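Local coordinates for PUA domain-containing protein (Aeropyrum pernix, PDB 2CX0), which is of unknown function but probably binds RNA through its PUA domain and may act in translation initiation, at residues Pro78-Leu83 against Arg167-Gly172. Numbering follows the deposited sequence.
Sequences PTLQCL and RVHRLG
T79 and L80, at the start of helix 80-86, face H169, near the end of strand 163-170, and L171, just after it, and the touching parts run nearly the same way, 17° apart. The CA atoms of T79 and H169 are 7.1 Å apart. At V168 and H169 strand 163-170 carries a classic beta bulge, both residues facing V142, and H169 points toward the helix start. T79 is the N-cap: its OG1 accepts from C82 N at 2.9 Å, a capping bond across the first turn of the helix. A chi1 of 164° swings the H169 ring away from its own backbone N and out to the helix start, where CE1 lies 3.0 Å from L80 N, a neighbour in the ring plane at its edge. The same CE1 meets CG of L80 at 3.5 Å, while T79 CA approaches the ring obliquely. An edge of the imidazole thus meets the N-terminal end of helix 80-86, with the side chains of L80 and H169 lying at a slant to each other. Beyond the ring, L80 stretches its CD1 over the next peptide, 3.4 Å from L171 N, and rests against L171 CB at 3.9 Å. The side chain of R170 sets off away from the helix, and its NH1 donates to L171 O. The contact therefore joins the DUF1947 region to the PUA sheet. Helix 174-183 completes the junction, W176 touching both L80 and L171, L175 touching H169, and Q81 NE2 hydrogen-bonded to Q180 OE1, while V142 of strand 138-145 packs on L80 and T79 OG1 is also hydrogen-bonded to P66 O of strand 65-70.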
loop_
_atom_site.group_PDB
_atom_site.type_symbol
_atom_site.label_atom_id
_atom_site.label_comp_id
_atom_site.label_asym_id
_atom_site.label_seq_id
_atom_site.Cartn_x
_atom_site.Cartn_y
_atom_site.Cartn_z
ATOM N N PRO A 78 -1.618 0.000 3.491
ATOM C CA PRO A 78 -2.722 0.484 2.655
ATOM C C PRO A 78 -2.599 -0.177 1.264
ATOM O O PRO A 78 -1.474 -0.458 0.754
ATOM C CB PRO A 78 -2.443 1.988 2.484
ATOM C CG PRO A 78 -0.809 2.026 2.602
ATOM C CD PRO A 78 -0.480 0.925 3.605
ATOM N N THR A 79 -3.758 -0.353 0.615
ATOM C CA THR A 79 -3.773 -0.786 -0.749
ATOM C C THR A 79 -3.535 0.487 -1.572
ATOM O O THR A 79 -3.617 1.646 -1.065
ATOM C CB THR A 79 -5.165 -1.247 -1.167
ATOM O OG1 THR A 79 -6.128 -0.190 -0.822
ATOM C CG2 THR A 79 -5.485 -2.625 -0.443
ATOM N N LEU A 80 -3.303 0.289 -2.866
ATOM C CA LEU A 80 -3.166 1.483 -3.731
ATOM C C LEU A 80 -4.526 2.183 -3.821
ATOM O O LEU A 80 -4.589 3.407 -4.019
ATOM C CB LEU A 80 -2.684 1.092 -5.145
ATOM C CG LEU A 80 -1.241 0.558 -5.115
ATOM C CD1 LEU A 80 -0.844 0.390 -6.580
ATOM C CD2 LEU A 80 -0.233 1.556 -4.447
ATOM N N GLN A 81 -5.629 1.416 -3.736
ATOM C CA GLN A 81 -6.989 2.021 -3.751
ATOM C C GLN A 81 -7.152 2.980 -2.546
ATOM O O GLN A 81 -7.777 4.042 -2.669
ATOM C CB GLN A 81 -8.102 0.932 -3.697
ATOM C CG GLN A 81 -8.224 0.102 -5.019
ATOM C CD GLN A 81 -7.145 -0.966 -5.217
ATOM O OE1 GLN A 81 -6.323 -1.217 -4.303
ATOM N NE2 GLN A 81 -7.156 -1.621 -6.403
ATOM N N CYS A 82 -6.580 2.600 -1.396
ATOM C CA CYS A 82 -6.622 3.441 -0.215
ATOM C C CYS A 82 -5.865 4.756 -0.505
ATOM O O CYS A 82 -6.289 5.903 -0.148
ATOM C CB CYS A 82 -5.948 2.715 0.961
ATOM S SG CYS A 82 -5.807 3.736 2.464
ATOM N N LEU A 83 -4.750 4.639 -1.201
ATOM C CA LEU A 83 -3.998 5.890 -1.493
ATOM C C LEU A 83 -4.782 6.812 -2.453
ATOM O O LEU A 83 -4.675 8.043 -2.397
ATOM C CB LEU A 83 -2.632 5.580 -2.072
ATOM C CG LEU A 83 -1.766 4.705 -1.132
ATOM C CD1 LEU A 83 -0.346 4.624 -1.776
ATOM C CD2 LEU A 83 -1.691 5.217 0.346
ATOM N N ARG A 167 9.338 -4.097 -2.173
ATOM C CA ARG A 167 7.947 -4.182 -2.593
ATOM C C ARG A 167 7.043 -5.014 -1.632
ATOM O O ARG A 167 7.442 -6.095 -1.191
ATOM C CB ARG A 167 7.887 -4.804 -4.032
ATOM C CG ARG A 167 6.445 -5.199 -4.439
ATOM C CD ARG A 167 6.425 -6.445 -5.352
ATOM N NE ARG A 167 6.829 -7.648 -4.601
ATOM C CZ ARG A 167 7.966 -8.312 -4.763
ATOM N NH1 ARG A 167 8.853 -7.929 -5.661
ATOM N NH2 ARG A 167 8.225 -9.352 -3.983
ATOM N N VAL A 168 5.882 -4.480 -1.245
ATOM C CA VAL A 168 4.912 -5.269 -0.467
ATOM C C VAL A 168 3.632 -5.460 -1.336
ATOM O O VAL A 168 3.093 -6.557 -1.480
ATOM C CB VAL A 168 4.567 -4.570 0.834
ATOM C CG1 VAL A 168 3.275 -5.194 1.504
ATOM C CG2 VAL A 168 5.815 -4.684 1.777
ATOM N N HIS A 169 3.159 -4.379 -1.939
ATOM C CA HIS A 169 1.952 -4.415 -2.773
ATOM C C HIS A 169 2.155 -3.448 -3.947
ATOM O O HIS A 169 2.704 -2.323 -3.767
ATOM C CB HIS A 169 0.725 -4.011 -1.940
ATOM C CG HIS A 169 -0.474 -3.641 -2.760
ATOM N ND1 HIS A 169 -1.099 -2.413 -2.672
ATOM C CD2 HIS A 169 -1.217 -4.380 -3.617
ATOM C CE1 HIS A 169 -2.190 -2.416 -3.448
ATOM N NE2 HIS A 169 -2.277 -3.602 -4.029
ATOM N N ARG A 170 1.717 -3.855 -5.153
ATOM C CA ARG A 170 1.960 -2.991 -6.299
ATOM C C ARG A 170 0.857 -3.059 -7.346
ATOM O O ARG A 170 0.059 -3.989 -7.352
ATOM C CB ARG A 170 3.317 -3.328 -6.951
ATOM C CG ARG A 170 3.450 -4.816 -7.402
ATOM C CD ARG A 170 2.837 -5.111 -8.783
ATOM N NE ARG A 170 3.084 -6.541 -9.095
ATOM C CZ ARG A 170 2.662 -7.160 -10.199
ATOM N NH1 ARG A 170 1.986 -6.475 -11.135
ATOM N NH2 ARG A 170 2.874 -8.486 -10.320
ATOM N N LEU A 171 0.817 -2.036 -8.201
ATOM C CA LEU A 171 -0.199 -1.934 -9.258
ATOM C C LEU A 171 -0.289 -3.229 -10.114
ATOM O O LEU A 171 0.716 -3.633 -10.717
ATOM C CB LEU A 171 0.199 -0.774 -10.172
ATOM C CG LEU A 171 -1.032 -0.048 -10.743
ATOM C CD1 LEU A 171 -0.676 1.306 -11.429
ATOM C CD2 LEU A 171 -1.693 -1.014 -11.641
ATOM N N GLY A 172 -1.461 -3.869 -10.145
ATOM C CA GLY A 172 -1.583 -5.072 -10.959
ATOM C C GLY A 172 -1.287 -6.412 -10.284
ATOM O O GLY A 172 -1.357 -7.451 -10.949
#